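Local structure of UDP-glucose:anthocyanidin 3-O-glucosyltransferase (Clitoria ternatea, 4REL) at residues 15-20 and 135-140; 236-241 and 348-353; 114-119 and 190-195. The protein belongs to the plant glycosyltransferases of the GT-B fold, in which two Rossmann-like domains face each other across a cleft. All coordinates share one frame; numbering follows the deposited sequence.

Interaction 1. Residues 15-20 and 135-140; sequences GSHLPP and WPNVSC. With KMP (3,5,7-trihydroxy-2-(4-hydroxyphenyl)-4H-chromen-4-one), chain B.
His17 and Pro20 of residues 15-20 meet Pro136 and Asn137 where the chain leaves the C-terminal ends of parallel strands 6-10 and 131-135, the cleft side of the N-terminal Rossmann-like domain in this GT-B fold. The apolar part centres on Pro136. Its CG approaches the imidazole obliquely, 3.5 Å from His17 ND1, while Pro136 CB packs against Pro20 CB at 4.1 Å. No direct hydrogen bond joins the two segments; instead both present nitrogens to the bound KMP. His17 NE2 makes a very short hydrogen bond, 2.5 Å, to KMP O27, which lies at the edge of the imidazole near its plane, and either atom could be the donor. Beside it Asn137 ND2 lies 2.9 Å from KMP O13, its amide plane turned 55° from the His17 ring. With CG anti to its carbonyl carbon (chi1 -37°), Asn137 brings ND2 close to His17 CE1 as well. A water adds weak links to Ser16 OG and Pro136 O. The other end of the amide, Asn137 OD1, sits 3.3 Å above the plane of the Trp135 ring, over its centre, and that indole is itself tied down by an almost straight bond from Trp135 NE1 to Val138 O, 3.0 Å long.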
loop_
_atom_site.group_PDB
_atom_site.type_symbol
_atom_site.label_atom_id
_atom_site.label_comp_id
_atom_site.label_asym_id
_atom_site.label_seq_id
_atom_site.Cartn_x
_atom_site.Cartn_y
_atom_site.Cartn_z
ATOM N N GLY A 15 7.806 4.568 5.347
ATOM C CA GLY A 15 7.139 5.090 4.160
ATOM C C GLY A 15 5.660 4.815 3.960
ATOM O O GLY A 15 4.811 5.436 4.599
ATOM N N SER A 16 5.361 3.860 3.086
ATOM C CA SER A 16 4.001 3.650 2.596
ATOM C C SER A 16 3.036 3.132 3.655
ATOM O O SER A 16 1.821 3.188 3.476
ATOM C CB SER A 16 4.019 2.682 1.410
ATOM O OG SER A 16 4.494 1.406 1.812
ATOM N N HIS A 17 3.569 2.614 4.755
ATOM C CA HIS A 17 2.698 2.148 5.833
ATOM C C HIS A 17 2.205 3.265 6.743
ATOM O O HIS A 17 1.282 3.056 7.523
ATOM C CB HIS A 17 3.410 1.094 6.673
ATOM C CG HIS A 17 3.622 -0.195 5.946
ATOM N ND1 HIS A 17 2.948 -1.345 6.274
ATOM C CD2 HIS A 17 4.415 -0.497 4.890
ATOM C CE1 HIS A 17 3.334 -2.321 5.460
ATOM N NE2 HIS A 17 4.211 -1.827 4.608
ATOM N N LEU A 18 2.821 4.437 6.644
ATOM C CA LEU A 18 2.550 5.512 7.595
ATOM C C LEU A 18 1.271 6.325 7.319
ATOM O O LEU A 18 0.409 6.433 8.201
ATOM C CB LEU A 18 3.789 6.404 7.774
ATOM C CG LEU A 18 4.919 5.674 8.507
ATOM C CD1 LEU A 18 6.281 6.313 8.235
ATOM C CD2 LEU A 18 4.611 5.646 10.011
ATOM N N PRO A 19 1.126 6.892 6.107
ATOM C CA PRO A 19 -0.122 7.644 5.912
ATOM C C PRO A 19 -1.438 6.842 6.094
ATOM O O PRO A 19 -2.368 7.390 6.693
ATOM C CB PRO A 19 0.012 8.186 4.482
ATOM C CG PRO A 19 1.493 8.251 4.244
ATOM C CD PRO A 19 2.048 7.047 4.963
ATOM N N PRO A 20 -1.526 5.584 5.605
ATOM C CA PRO A 20 -2.817 4.900 5.792
ATOM C C PRO A 20 -3.203 4.695 7.258
ATOM O O PRO A 20 -4.397 4.753 7.586
ATOM C CB PRO A 20 -2.603 3.533 5.123
ATOM C CG PRO A 20 -1.469 3.737 4.174
ATOM C CD PRO A 20 -0.591 4.782 4.786
ATOM N N TRP A 135 -4.104 -3.695 8.034
ATOM C CA TRP A 135 -3.521 -4.272 6.818
ATOM C C TRP A 135 -3.567 -3.289 5.652
ATOM O O TRP A 135 -4.586 -3.188 4.957
ATOM C CB TRP A 135 -4.301 -5.532 6.436
ATOM C CG TRP A 135 -3.653 -6.328 5.343
ATOM C CD1 TRP A 135 -3.990 -6.333 4.022
ATOM C CD2 TRP A 135 -2.552 -7.235 5.486
ATOM N NE1 TRP A 135 -3.161 -7.190 3.329
ATOM C CE2 TRP A 135 -2.280 -7.759 4.211
ATOM C CE3 TRP A 135 -1.784 -7.658 6.574
ATOM C CZ2 TRP A 135 -1.257 -8.689 3.990
ATOM C CZ3 TRP A 135 -0.770 -8.572 6.357
ATOM C CH2 TRP A 135 -0.514 -9.079 5.069
ATOM N N PRO A 136 -2.467 -2.549 5.432
ATOM C CA PRO A 136 -2.456 -1.558 4.353
ATOM C C PRO A 136 -1.822 -2.102 3.068
ATOM O O PRO A 136 -1.464 -1.333 2.183
ATOM C CB PRO A 136 -1.590 -0.445 4.943
ATOM C CG PRO A 136 -0.547 -1.209 5.721
ATOM C CD PRO A 136 -1.332 -2.366 6.353
ATOM N N ASN A 137 -1.677 -3.415 2.975
ATOM C CA ASN A 137 -1.068 -4.022 1.798
ATOM C C ASN A 137 -2.133 -4.482 0.833
ATOM O O ASN A 137 -3.303 -4.131 0.988
ATOM C CB ASN A 137 -0.191 -5.177 2.255
ATOM C CG ASN A 137 0.506 -4.848 3.553
ATOM O OD1 ASN A 137 0.249 -5.458 4.602
ATOM N ND2 ASN A 137 1.341 -3.816 3.508
ATOM N N VAL A 138 -1.741 -5.239 -0.182
ATOM C CA VAL A 138 -2.723 -5.775 -1.104
ATOM C C VAL A 138 -3.653 -6.684 -0.313
ATOM O O VAL A 138 -3.208 -7.613 0.359
ATOM C CB VAL A 138 -2.044 -6.511 -2.276
ATOM C CG1 VAL A 138 -3.090 -7.033 -3.259
ATOM C CG2 VAL A 138 -1.100 -5.551 -2.979
ATOM N N SER A 139 -4.945 -6.377 -0.354
ATOM C CA SER A 139 -5.930 -7.107 0.440
ATOM C C SER A 139 -5.819 -8.618 0.230
ATOM O O SER A 139 -5.730 -9.383 1.190
ATOM C CB SER A 139 -7.345 -6.632 0.084
ATOM O OG SER A 139 -7.585 -6.788 -1.308
ATOM N N CYS A 140 -5.778 -9.038 -1.031
ATOM C CA CYS A 140 -5.742 -10.462 -1.372
ATOM C C CYS A 140 -4.541 -11.237 -0.822
ATOM O O CYS A 140 -4.621 -12.451 -0.632
ATOM C CB CYS A 140 -5.868 -10.662 -2.894
ATOM S SG CYS A 140 -7.481 -10.150 -3.529
HETATM C C1 KMP B . 5.179 -8.894 1.108
HETATM C C2 KMP B . 4.479 -7.720 1.324
HETATM C C3 KMP B . 5.234 -6.486 1.634
HETATM C C4 KMP B . 6.708 -6.540 1.697
HETATM C C5 KMP B . 7.321 -7.766 1.469
HETATM C C6 KMP B . 6.571 -8.910 1.181
HETATM C C9 KMP B . 4.538 -5.201 1.872
HETATM C C10 KMP B . 5.372 -4.016 2.177
HETATM C C11 KMP B . 6.862 -4.178 2.224
HETATM C C14 KMP B . 7.781 -3.034 2.521
HETATM C C15 KMP B . 7.319 -1.823 3.034
HETATM C C16 KMP B . 8.200 -0.786 3.295
HETATM C C17 KMP B . 9.553 -0.947 3.040
HETATM C C18 KMP B . 10.024 -2.150 2.531
HETATM C C19 KMP B . 9.139 -3.189 2.276
HETATM O O12 KMP B . 7.439 -5.409 1.981
HETATM O O13 KMP B . 3.288 -5.132 1.817
HETATM O O24 KMP B . 10.414 0.078 3.294
HETATM O O27 KMP B . 4.746 -2.825 2.389
HETATM O O29 KMP B . 7.225 -10.085 0.967
HETATM O O30 KMP B . 3.119 -7.682 1.259
HETATM O O HOH W 1 1.868 -0.760 1.940
#

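Interaction 2. Residues 236-241 and 348-353; sequences VVPLPC and SVMESV
Met350 reaches out from helix 346-354 to Pro238 and Leu239, and this one thioether chain carries the whole contact between residues 236-241 and 348-353. The interaction is apolar throughout. Met350 CG lies 3.5 Å from Pro238 CG and also borders Pro238 CB, so the proline ring packs against the middle of the methionine chain. Further out, Met350 SD comes to 3.8 Å from Leu239 CD2, the branch of the leucine that turns to the helix. The methyl CE ends beside the backbone, 3.8 Å from Pro238 O. The shape of the chain explains this reach: CG stands anti to the backbone N (chi1 -176°), and bends at chi2 (-80°) and chi3 (-77°) then fold the tip along the loop. Hydrogen bonds flank this apolar contact on both segments. Leu239 O accepts from Asn23 ND2 and Lys27 NZ, both of helix 18-31, and the Glu351 carboxylate is hydrogen-bonded to Gln328, Ser329 and Asn347. The contact bridges the two halves of the fold: its loop follows strand 233-235, at the margin of the seven-stranded sheet, whereas its helix lies between strands 337-342 and 359-361 in the chain, neighbours in the six-stranded sheet.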
loop_
_atom_site.group_PDB
_atom_site.type_symbol
_atom_site.label_atom_id
_atom_site.label_comp_id
_atom_site.label_asym_id
_atom_site.label_seq_id
_atom_site.Cartn_x
_atom_site.Cartn_y
_atom_site.Cartn_z
ATOM N N VAL A 236 -12.241 -0.723 6.236
ATOM C CA VAL A 236 -12.442 0.710 6.389
ATOM C C VAL A 236 -11.894 1.405 5.151
ATOM O O VAL A 236 -10.771 1.127 4.718
ATOM C CB VAL A 236 -11.772 1.239 7.661
ATOM C CG1 VAL A 236 -11.906 2.760 7.753
ATOM C CG2 VAL A 236 -12.402 0.579 8.876
ATOM N N VAL A 237 -12.717 2.279 4.576
ATOM C CA VAL A 237 -12.413 2.944 3.314
ATOM C C VAL A 237 -11.065 3.649 3.399
ATOM O O VAL A 237 -10.835 4.450 4.311
ATOM C CB VAL A 237 -13.528 3.957 2.955
ATOM C CG1 VAL A 237 -13.067 4.930 1.887
ATOM C CG2 VAL A 237 -14.778 3.217 2.501
ATOM N N PRO A 238 -10.169 3.355 2.447
ATOM C CA PRO A 238 -8.787 3.860 2.458
ATOM C C PRO A 238 -8.640 5.309 2.015
ATOM O O PRO A 238 -7.550 5.863 2.151
ATOM C CB PRO A 238 -8.078 2.953 1.438
ATOM C CG PRO A 238 -9.172 2.505 0.519
ATOM C CD PRO A 238 -10.371 2.330 1.404
ATOM N N LEU A 239 -9.707 5.897 1.475
ATOM C CA LEU A 239 -9.677 7.278 1.009
ATOM C C LEU A 239 -9.260 8.216 2.130
ATOM O O LEU A 239 -9.587 7.977 3.296
ATOM C CB LEU A 239 -11.051 7.694 0.473
ATOM C CG LEU A 239 -11.516 6.908 -0.755
ATOM C CD1 LEU A 239 -12.894 7.380 -1.215
ATOM C CD2 LEU A 239 -10.497 7.030 -1.878
ATOM N N PRO A 240 -8.527 9.287 1.783
ATOM C CA PRO A 240 -8.021 10.219 2.797
ATOM C C PRO A 240 -9.129 11.044 3.434
ATOM O O PRO A 240 -10.005 11.559 2.731
ATOM C CB PRO A 240 -7.093 11.142 1.995
ATOM C CG PRO A 240 -7.620 11.079 0.589
ATOM C CD PRO A 240 -8.082 9.650 0.423
ATOM N N CYS A 241 -9.100 11.158 4.755
ATOM C CA CYS A 241 -9.942 12.132 5.429
ATOM C C CYS A 241 -9.276 13.495 5.235
ATOM O O CYS A 241 -8.061 13.568 5.064
ATOM C CB CYS A 241 -10.086 11.797 6.915
ATOM S SG CYS A 241 -8.557 11.926 7.844
ATOM N N SER A 348 -1.010 3.299 -4.531
ATOM C CA SER A 348 -1.064 3.680 -5.935
ATOM C C SER A 348 -2.227 2.978 -6.617
ATOM O O SER A 348 -3.004 3.614 -7.330
ATOM C CB SER A 348 0.237 3.304 -6.654
ATOM O OG SER A 348 1.318 4.091 -6.208
ATOM N N VAL A 349 -2.344 1.671 -6.392
ATOM C CA VAL A 349 -3.428 0.898 -6.983
ATOM C C VAL A 349 -4.783 1.407 -6.498
ATOM O O VAL A 349 -5.714 1.573 -7.296
ATOM C CB VAL A 349 -3.306 -0.601 -6.654
ATOM C CG1 VAL A 349 -4.517 -1.361 -7.183
ATOM C CG2 VAL A 349 -2.014 -1.167 -7.237
ATOM N N MET A 350 -4.892 1.645 -5.191
ATOM C CA MET A 350 -6.118 2.174 -4.605
ATOM C C MET A 350 -6.546 3.455 -5.312
ATOM O O MET A 350 -7.714 3.613 -5.671
ATOM C CB MET A 350 -5.905 2.438 -3.104
ATOM C CG MET A 350 -7.144 2.900 -2.352
ATOM S SD MET A 350 -7.550 4.661 -2.518
ATOM C CE MET A 350 -6.351 5.425 -1.430
ATOM N N GLU A 351 -5.591 4.364 -5.514
ATOM C CA GLU A 351 -5.873 5.643 -6.150
ATOM C C GLU A 351 -6.260 5.434 -7.608
ATOM O O GLU A 351 -7.141 6.115 -8.132
ATOM C CB GLU A 351 -4.665 6.592 -6.045
ATOM C CG GLU A 351 -4.454 7.158 -4.639
ATOM C CD GLU A 351 -3.240 8.067 -4.523
ATOM O OE1 GLU A 351 -2.458 8.175 -5.487
ATOM O OE2 GLU A 351 -3.060 8.674 -3.449
ATOM N N SER A 352 -5.603 4.492 -8.266
ATOM C CA SER A 352 -5.907 4.265 -9.677
ATOM C C SER A 352 -7.324 3.717 -9.863
ATOM O O SER A 352 -8.095 4.224 -10.688
ATOM C CB SER A 352 -4.882 3.324 -10.298
ATOM O OG SER A 352 -4.788 3.541 -11.697
ATOM N N VAL A 353 -7.684 2.694 -9.097
ATOM C CA VAL A 353 -8.992 2.075 -9.311
ATOM C C VAL A 353 -10.126 2.985 -8.854
ATOM O O VAL A 353 -11.212 2.961 -9.428
ATOM C CB VAL A 353 -9.124 0.669 -8.669
ATOM C CG1 VAL A 353 -8.090 -0.295 -9.264
ATOM C CG2 VAL A 353 -8.997 0.739 -7.156
#

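Interaction 3. Residues 114-119 and 190-195. With KMP (3,5,7-trihydroxy-2-(4-hydroxyphenyl)-4H-chromen-4-one), chain B.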
loop_
_atom_site.group_PDB
_atom_site.type_symbol
_atom_site.label_atom_id
_atom_site.label_comp_id
_atom_site.label_asym_id
_atom_site.label_seq_id
_atom_site.Cartn_x
_atom_site.Cartn_y
_atom_site.Cartn_z
ATOM N N ASP A 114 -0.038 -1.935 12.873
ATOM C CA ASP A 114 0.230 -2.489 11.554
ATOM C C ASP A 114 0.536 -3.968 11.773
ATOM O O ASP A 114 1.259 -4.311 12.696
ATOM C CB ASP A 114 1.435 -1.774 10.937
ATOM C CG ASP A 114 1.684 -2.185 9.496
ATOM O OD1 ASP A 114 1.491 -1.344 8.586
ATOM O OD2 ASP A 114 2.063 -3.351 9.267
ATOM N N ALA A 115 -0.051 -4.845 10.960
ATOM C CA ALA A 115 0.111 -6.290 11.141
ATOM C C ALA A 115 1.567 -6.752 11.178
ATOM O O ALA A 115 1.874 -7.783 11.776
ATOM C CB ALA A 115 -0.655 -7.059 10.042
ATOM N N PHE A 116 2.458 -6.024 10.510
ATOM C CA PHE A 116 3.865 -6.439 10.464
ATOM C C PHE A 116 4.562 -6.275 11.816
ATOM O O PHE A 116 5.601 -6.897 12.055
ATOM C CB PHE A 116 4.661 -5.668 9.403
ATOM C CG PHE A 116 4.327 -6.037 7.981
ATOM C CD1 PHE A 116 3.450 -7.081 7.695
ATOM C CD2 PHE A 116 4.890 -5.327 6.926
ATOM C CE1 PHE A 116 3.141 -7.417 6.377
ATOM C CE2 PHE A 116 4.586 -5.660 5.596
ATOM C CZ PHE A 116 3.706 -6.702 5.330
ATOM N N VAL A 117 4.025 -5.415 12.679
ATOM C CA VAL A 117 4.631 -5.224 13.999
ATOM C C VAL A 117 4.075 -6.291 14.931
ATOM O O VAL A 117 3.295 -6.020 15.845
ATOM C CB VAL A 117 4.391 -3.804 14.551
ATOM C CG1 VAL A 117 5.216 -3.579 15.828
ATOM C CG2 VAL A 117 4.786 -2.776 13.501
ATOM N N THR A 118 4.478 -7.530 14.690
ATOM C CA THR A 118 3.874 -8.646 15.409
ATOM C C THR A 118 4.226 -8.647 16.893
ATOM O O THR A 118 3.488 -9.206 17.700
ATOM C CB THR A 118 4.253 -9.992 14.786
ATOM O OG1 THR A 118 5.674 -10.149 14.861
ATOM C CG2 THR A 118 3.808 -10.040 13.315
ATOM N N SER A 119 5.342 -8.018 17.258
ATOM C CA SER A 119 5.698 -7.902 18.679
ATOM C C SER A 119 4.638 -7.137 19.478
ATOM O O SER A 119 4.541 -7.291 20.697
ATOM C CB SER A 119 7.065 -7.235 18.858
ATOM O OG SER A 119 8.101 -8.112 18.445
ATOM N N THR A 190 15.149 -13.508 6.391
ATOM C CA THR A 190 15.497 -12.328 7.167
ATOM C C THR A 190 14.529 -12.233 8.331
ATOM O O THR A 190 13.499 -12.912 8.334
ATOM C CB THR A 190 15.406 -11.051 6.318
ATOM O OG1 THR A 190 14.061 -10.892 5.844
ATOM C CG2 THR A 190 16.372 -11.123 5.123
ATOM N N LEU A 191 14.844 -11.405 9.322
ATOM C CA LEU A 191 13.914 -11.231 10.430
ATOM C C LEU A 191 12.581 -10.738 9.883
ATOM O O LEU A 191 11.515 -11.130 10.364
ATOM C CB LEU A 191 14.469 -10.254 11.477
ATOM C CG LEU A 191 13.506 -9.884 12.603
ATOM C CD1 LEU A 191 13.054 -11.117 13.357
ATOM C CD2 LEU A 191 14.181 -8.897 13.557
ATOM N N PHE A 192 12.641 -9.905 8.849
ATOM C CA PHE A 192 11.429 -9.395 8.213
ATOM C C PHE A 192 10.634 -10.524 7.559
ATOM O O PHE A 192 9.423 -10.621 7.743
ATOM C CB PHE A 192 11.783 -8.311 7.193
ATOM C CG PHE A 192 10.607 -7.790 6.417
ATOM C CD1 PHE A 192 9.604 -7.071 7.047
ATOM C CD2 PHE A 192 10.523 -7.995 5.050
ATOM C CE1 PHE A 192 8.524 -6.577 6.330
ATOM C CE2 PHE A 192 9.444 -7.505 4.327
ATOM C CZ PHE A 192 8.447 -6.794 4.970
ATOM N N SER A 193 11.302 -11.388 6.800
ATOM C CA SER A 193 10.569 -12.475 6.150
ATOM C C SER A 193 9.976 -13.437 7.168
ATOM O O SER A 193 8.862 -13.929 6.981
ATOM C CB SER A 193 11.423 -13.229 5.116
ATOM O OG SER A 193 12.382 -14.060 5.741
ATOM N N ARG A 194 10.708 -13.705 8.247
ATOM C CA ARG A 194 10.222 -14.598 9.296
ATOM C C ARG A 194 8.999 -14.019 9.993
ATOM O O ARG A 194 8.067 -14.743 10.361
ATOM C CB ARG A 194 11.323 -14.873 10.321
ATOM C CG ARG A 194 12.512 -15.625 9.739
ATOM C CD ARG A 194 13.546 -15.952 10.809
ATOM N NE ARG A 194 14.663 -16.726 10.271
ATOM C CZ ARG A 194 15.823 -16.200 9.886
ATOM N NH1 ARG A 194 16.028 -14.893 9.986
ATOM N NH2 ARG A 194 16.780 -16.982 9.406
ATOM N N THR A 195 9.018 -12.706 10.182
ATOM C CA THR A 195 7.890 -11.996 10.772
ATOM C C THR A 195 6.644 -12.112 9.879
ATOM O O THR A 195 5.552 -12.445 10.357
ATOM C CB THR A 195 8.259 -10.520 11.014
ATOM O OG1 THR A 195 9.344 -10.451 11.952
ATOM C CG2 THR A 195 7.086 -9.759 11.565
HETATM C C1 KMP B . 5.179 -8.894 1.108
HETATM C C2 KMP B . 4.479 -7.720 1.324
HETATM C C3 KMP B . 5.234 -6.486 1.634
HETATM C C4 KMP B . 6.708 -6.540 1.697
HETATM C C5 KMP B . 7.321 -7.766 1.469
HETATM C C6 KMP B . 6.571 -8.910 1.181
HETATM C C9 KMP B . 4.538 -5.201 1.872
HETATM C C10 KMP B . 5.372 -4.016 2.177
HETATM C C11 KMP B . 6.862 -4.178 2.224
HETATM C C14 KMP B . 7.781 -3.034 2.521
HETATM C C15 KMP B . 7.319 -1.823 3.034
HETATM C C16 KMP B . 8.200 -0.786 3.295
HETATM C C17 KMP B . 9.553 -0.947 3.040
HETATM C C18 KMP B . 10.024 -2.150 2.531
HETATM C C19 KMP B . 9.139 -3.189 2.276
HETATM O O12 KMP B . 7.439 -5.409 1.981
HETATM O O13 KMP B . 3.288 -5.132 1.817
HETATM O O24 KMP B . 10.414 0.078 3.294
HETATM O O27 KMP B . 4.746 -2.825 2.389
HETATM O O29 KMP B . 7.225 -10.085 0.967
HETATM O O30 KMP B . 3.119 -7.682 1.259
#
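Phe192 and Phe116 form an offset edge-to-face pair, and following Phe192 outwards shows how such a pair can shape a pocket wall. From CB, the chain sets off with CG anti to the backbone N (chi1 176°), which carries the ring away from helix 191-197. On one flank of the rim CE1 meets Phe116 CD2 at 3.9 Å; the edge of Phe192 is turned to the face of Phe116, with centroids 5.7 Å apart and planes at 81°. On the opposite flank CE2 lies 3.6 Å from KMP C5. At the tip CZ comes to 3.4 Å from KMP O12, so the ligand meets this ring at its edge, near its plane. KMP C9 likewise lies at the edge of Phe116, near CE2.

Thr195, one turn further along the helix, packs against the backbone of the 114-119 loop. Its CG2 lies 3.3 Å from Phe116 O and also touches Thr118 OG1, while its hydroxyl turns back to donate to Leu191 O at 2.8 Å. Leu191 O also accepts from Thr195 N, and the two donors arrive from opposite faces of its carbonyl plane. Both backbones are braced locally. Thr190 and Ser193 form a capping box at the start of the helix, and Phe116 N donates to Asp114 OD2 at 3.0 Å in an Asx turn within a type I beta turn. Such a wall belongs to the KMP pocket of the GT-B fold, built here from the loop after strand 110-114 of the N-terminal Rossmann-like sheet and a helix beside it.

Interactions 1 and 3 share one site: both touch KMP, and their segments alternate along the chain. They also meet directly, through a probable hydrogen bond from His17 to Asp114 and packing of His17 on Phe116, so the turn of 114-119 backs the histidine of 15-20. Their chemistry still differs, since interaction 1 offers nitrogens to the ligand and interaction 3 aromatic edges. Interaction 2 stands apart from both and joins the two domains by purely apolar contact, yet helix 18-31, on which residues 15-20 lie, also holds residues 236-241 through Asn23 and Lys27. Interactions 2 and 3 are buried, whereas interaction 1, nearest the centre of the chain, is partly buried.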